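Local coordinates for protein nucleoporin p58/p45 (Homo sapiens, PDB 4JO7) that probably serves as a structural component of the nuclear pore complex, which carries traffic across the nuclear membrane, and contributes FG repeats that are interaction sites for karyopherins, at residues Y6-I9 and L10-F14; L79-R82 and K83-G87. All coordinates share one frame; numbering follows the deposited sequence.

Contact 1. Residues Y6-I9 and L10-F14; sequences YFRI and LVQQF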
# COMPACT_ATOMS: atom_id res chain seq x y z
N TYR F 6 6.98 -14.74 4.82
CA TYR F 6 8.10 -13.96 4.32
C TYR F 6 7.84 -12.46 4.54
O TYR F 6 8.74 -11.72 4.92
CB TYR F 6 8.34 -14.29 2.85
CG TYR F 6 9.59 -13.69 2.26
CD1 TYR F 6 10.84 -13.92 2.82
CD2 TYR F 6 9.52 -12.92 1.11
CE1 TYR F 6 11.98 -13.37 2.26
CE2 TYR F 6 10.66 -12.37 0.54
CZ TYR F 6 11.88 -12.60 1.13
OH TYR F 6 13.01 -12.06 0.56
N PHE F 7 6.60 -12.02 4.34
CA PHE F 7 6.25 -10.61 4.58
C PHE F 7 6.54 -10.24 6.03
O PHE F 7 7.14 -9.21 6.32
CB PHE F 7 4.77 -10.37 4.22
CG PHE F 7 4.37 -8.91 4.23
CD1 PHE F 7 4.06 -8.28 5.42
CD2 PHE F 7 4.27 -8.19 3.06
CE1 PHE F 7 3.68 -6.95 5.45
CE2 PHE F 7 3.89 -6.86 3.07
CZ PHE F 7 3.59 -6.23 4.27
N ARG F 8 6.11 -11.11 6.95
CA ARG F 8 6.30 -10.88 8.37
C ARG F 8 7.78 -10.78 8.71
O ARG F 8 8.21 -9.90 9.45
CB ARG F 8 5.63 -12.02 9.16
CG ARG F 8 5.64 -11.83 10.67
CD ARG F 8 4.96 -13.01 11.37
NE ARG F 8 3.57 -13.18 10.95
CZ ARG F 8 3.11 -14.17 10.19
NH1 ARG F 8 3.91 -15.13 9.74
NH2 ARG F 8 1.83 -14.21 9.88
N ILE F 9 8.58 -11.69 8.14
CA ILE F 9 10.02 -11.69 8.34
C ILE F 9 10.67 -10.42 7.80
O ILE F 9 11.55 -9.84 8.45
CB ILE F 9 10.68 -12.91 7.67
CG1 ILE F 9 10.33 -14.19 8.44
CG2 ILE F 9 12.19 -12.74 7.61
CD1 ILE F 9 10.73 -15.46 7.72
N LEU F 10 10.25 -9.99 6.62
CA LEU F 10 10.78 -8.76 6.03
C LEU F 10 10.47 -7.54 6.89
O LEU F 10 11.30 -6.65 7.03
CB LEU F 10 10.24 -8.55 4.61
CG LEU F 10 10.76 -9.51 3.54
CD1 LEU F 10 10.14 -9.21 2.20
CD2 LEU F 10 12.29 -9.45 3.44
N VAL F 11 9.27 -7.49 7.48
CA VAL F 11 8.91 -6.37 8.34
C VAL F 11 9.78 -6.34 9.60
O VAL F 11 10.22 -5.28 10.03
CB VAL F 11 7.41 -6.40 8.72
CG1 VAL F 11 7.11 -5.40 9.81
CG2 VAL F 11 6.55 -6.12 7.49
N GLN F 12 10.01 -7.50 10.20
CA GLN F 12 10.87 -7.58 11.38
C GLN F 12 12.29 -7.15 11.01
O GLN F 12 12.92 -6.40 11.74
CB GLN F 12 10.87 -8.99 11.97
CG GLN F 12 9.48 -9.58 12.23
CD GLN F 12 8.41 -8.55 12.56
OE1 GLN F 12 8.60 -7.68 13.41
NE2 GLN F 12 7.26 -8.64 11.88
N GLN F 13 12.79 -7.62 9.88
CA GLN F 13 14.12 -7.26 9.44
C GLN F 13 14.22 -5.77 9.10
O GLN F 13 15.25 -5.14 9.34
CB GLN F 13 14.55 -8.12 8.26
CG GLN F 13 14.82 -9.57 8.65
CD GLN F 13 15.06 -10.48 7.47
OE1 GLN F 13 14.94 -10.07 6.32
NE2 GLN F 13 15.41 -11.74 7.75
N PHE F 14 13.14 -5.21 8.58
CA PHE F 14 13.10 -3.79 8.25
C PHE F 14 13.22 -2.95 9.51
O PHE F 14 13.97 -1.98 9.55
CB PHE F 14 11.79 -3.46 7.52
CG PHE F 14 11.72 -2.05 7.02
CD1 PHE F 14 12.35 -1.69 5.84
CD2 PHE F 14 11.02 -1.08 7.71
CE1 PHE F 14 12.29 -0.40 5.37
CE2 PHE F 14 10.95 0.21 7.24
CZ PHE F 14 11.58 0.55 6.07

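Contact 2. Residues L79-R82 and K83-G87; sequences LGYR and KMFLG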
# COMPACT_ATOMS: atom_id res chain seq x y z
N LEU F 79 -14.06 -15.37 0.01
CA LEU F 79 -14.35 -16.77 0.35
C LEU F 79 -15.70 -16.89 1.03
O LEU F 79 -16.46 -17.83 0.76
CB LEU F 79 -13.26 -17.33 1.26
CG LEU F 79 -11.87 -17.45 0.64
CD1 LEU F 79 -10.86 -17.94 1.66
CD2 LEU F 79 -11.91 -18.37 -0.55
N GLY F 80 -16.01 -15.94 1.90
CA GLY F 80 -17.31 -15.92 2.56
C GLY F 80 -18.43 -15.78 1.56
O GLY F 80 -19.45 -16.47 1.66
N TYR F 81 -18.25 -14.89 0.58
CA TYR F 81 -19.24 -14.68 -0.46
C TYR F 81 -19.41 -15.92 -1.35
O TYR F 81 -20.53 -16.33 -1.67
CB TYR F 81 -18.87 -13.49 -1.33
CG TYR F 81 -19.90 -13.23 -2.41
CD1 TYR F 81 -21.00 -12.43 -2.16
CD2 TYR F 81 -19.78 -13.82 -3.66
CE1 TYR F 81 -21.96 -12.20 -3.14
CE2 TYR F 81 -20.73 -13.61 -4.64
CZ TYR F 81 -21.82 -12.80 -4.37
OH TYR F 81 -22.76 -12.59 -5.35
N ARG F 82 -18.29 -16.51 -1.75
CA ARG F 82 -18.32 -17.68 -2.61
C ARG F 82 -19.06 -18.82 -1.91
O ARG F 82 -19.87 -19.51 -2.52
CB ARG F 82 -16.89 -18.12 -2.95
CG ARG F 82 -16.80 -19.29 -3.91
CD ARG F 82 -15.49 -20.03 -3.76
NE ARG F 82 -14.33 -19.20 -4.08
CZ ARG F 82 -13.07 -19.60 -3.93
NH1 ARG F 82 -12.81 -20.81 -3.45
NH2 ARG F 82 -12.07 -18.78 -4.25
N LYS F 83 -18.78 -19.01 -0.63
CA LYS F 83 -19.41 -20.06 0.15
C LYS F 83 -20.92 -19.86 0.18
O LYS F 83 -21.70 -20.80 0.02
CB LYS F 83 -18.85 -20.03 1.57
CG LYS F 83 -19.35 -21.12 2.49
CD LYS F 83 -18.76 -20.94 3.89
CE LYS F 83 -17.89 -22.12 4.29
NZ LYS F 83 -18.67 -23.38 4.43
N MSE F 84 -21.33 -18.61 0.38
CA MSE F 84 -22.75 -18.28 0.45
C MSE F 84 -23.41 -18.49 -0.91
O MSE F 84 -24.49 -19.07 -1.00
CB MSE F 84 -22.90 -16.84 0.90
CG MSE F 84 -24.30 -16.43 1.28
SE MSE F 84 -24.35 -14.57 1.87
CE MSE F 84 -23.14 -14.67 3.38
N PHE F 85 -22.74 -18.01 -1.96
CA PHE F 85 -23.25 -18.15 -3.32
C PHE F 85 -23.49 -19.63 -3.65
O PHE F 85 -24.44 -19.96 -4.36
CB PHE F 85 -22.26 -17.53 -4.31
CG PHE F 85 -22.83 -17.27 -5.67
CD1 PHE F 85 -22.90 -18.28 -6.62
CD2 PHE F 85 -23.29 -16.00 -6.02
CE1 PHE F 85 -23.42 -18.04 -7.88
CE2 PHE F 85 -23.82 -15.75 -7.27
CZ PHE F 85 -23.88 -16.78 -8.20
N LEU F 86 -22.64 -20.50 -3.13
CA LEU F 86 -22.73 -21.94 -3.41
C LEU F 86 -23.64 -22.68 -2.43
O LEU F 86 -23.75 -23.90 -2.47
CB LEU F 86 -21.33 -22.58 -3.41
CG LEU F 86 -20.39 -22.12 -4.53
CD1 LEU F 86 -19.05 -22.83 -4.43
CD2 LEU F 86 -21.00 -22.33 -5.91
N GLY F 87 -24.30 -21.94 -1.55
CA GLY F 87 -25.36 -22.48 -0.72
C GLY F 87 -24.92 -23.03 0.62
O GLY F 87 -25.64 -23.81 1.24

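Contact 1. Residues Y6-I9 and L10-F14
Leu10 lies over one face of the Tyr6 ring, one helical turn on. Its CB sits 3.5 Å from Tyr6 O, the carbonyl that also takes the Leu10 N-H in a helical bond. CG, anti to the carbonyl carbon (chi1 -70°), stands 4.0 Å above the ring plane, over its centre. There the branches part: CD1 makes the CH-pi contact and comes within 3.6 Å of Tyr6 CE2, while CD2 lies near Tyr6 CZ and OH. An alanine in place of this leucine would probably strip that face of its apolar cover and lose the CH-pi contact. Such i to i+4 pairing runs through this part of helix 2-29, a predicted coiled coil, whose Phe7 stacks on His68 of helix 43-85 and also meets Val11 CG2, 3.6 Å from Phe7 CE1. Elsewhere, Arg8 O is gripped twice by Gln12. The backbone N-H makes a fairly straight bond; Gln12 NE2, brought back by a bend at chi2, adds a second to Arg8 O of 2.9 Å at a poorer 133°, from the opposite face of the carbonyl plane. The Arg8 guanidinium pairs with Asp5, and Ile9 CG2 lies 3.4 Å from Gln13 NE2.

Contact 2. Residues L79-R82 and K83-G87
Tyr81 and Phe85, one turn apart, lie side by side and point the same way. The phenol oxygen does much of the touching: Tyr81 OH comes to the edge of the Phe85 ring, near its plane, 3.5 Å from CD2. Tyr81 CE2 follows at 3.8 Å from the same Phe85 CD2. The planes are inclined by 40° with centroids 5.9 Å apart, an oblique pairing of rings. Both have CG anti to the backbone N (chi1 -179° and -164°), which sends the two rings off the helix in a common direction. Beneath them the Phe85 N-H bonds to Tyr81 O at 2.8 Å, fixing the turn that spaces the rings. Further round, Leu86 CG lies 3.3 Å from Arg82 O, which also accepts the Leu86 N-H. The Arg82 guanidinium has Leu79 CD2 over one face, near its rim, while its NE and NH2 bond to the backbone of a chain of another protein. In the next shell, Met50 and Leu32 of the second subunit pack on Tyr81 and Phe85 respectively, and Lys83 pairs with Asp88. Beyond Phe85 the helix ends: Gly87 takes positive phi, where any side chain would collide with the carbonyl oxygen of Leu86, and its N-H returns to Met84 O at 2.9 Å, one of the two bonds back into the last turn that, with that phi, make a Schellman motif.

The two contacts illustrate one principle, i to i+4 pairing along a helix, at two places in a two-helix chain. Contact 1 lies near the start of helix 2-29, and contact 2 closes helix 43-85. Their centres are about 33 Å apart and their nearest atoms about 16 Å, so they do not touch. One flank of contact 1 faces the partner helix of its own chain, with Val11 on Gln65 and Phe14 on Ala61, whereas contact 2 sits about 35 Å from the chain centre and meets the second subunit instead. Contact 1 also packs on one chain of another protein and contact 2 on two, consistent with a role in assembly.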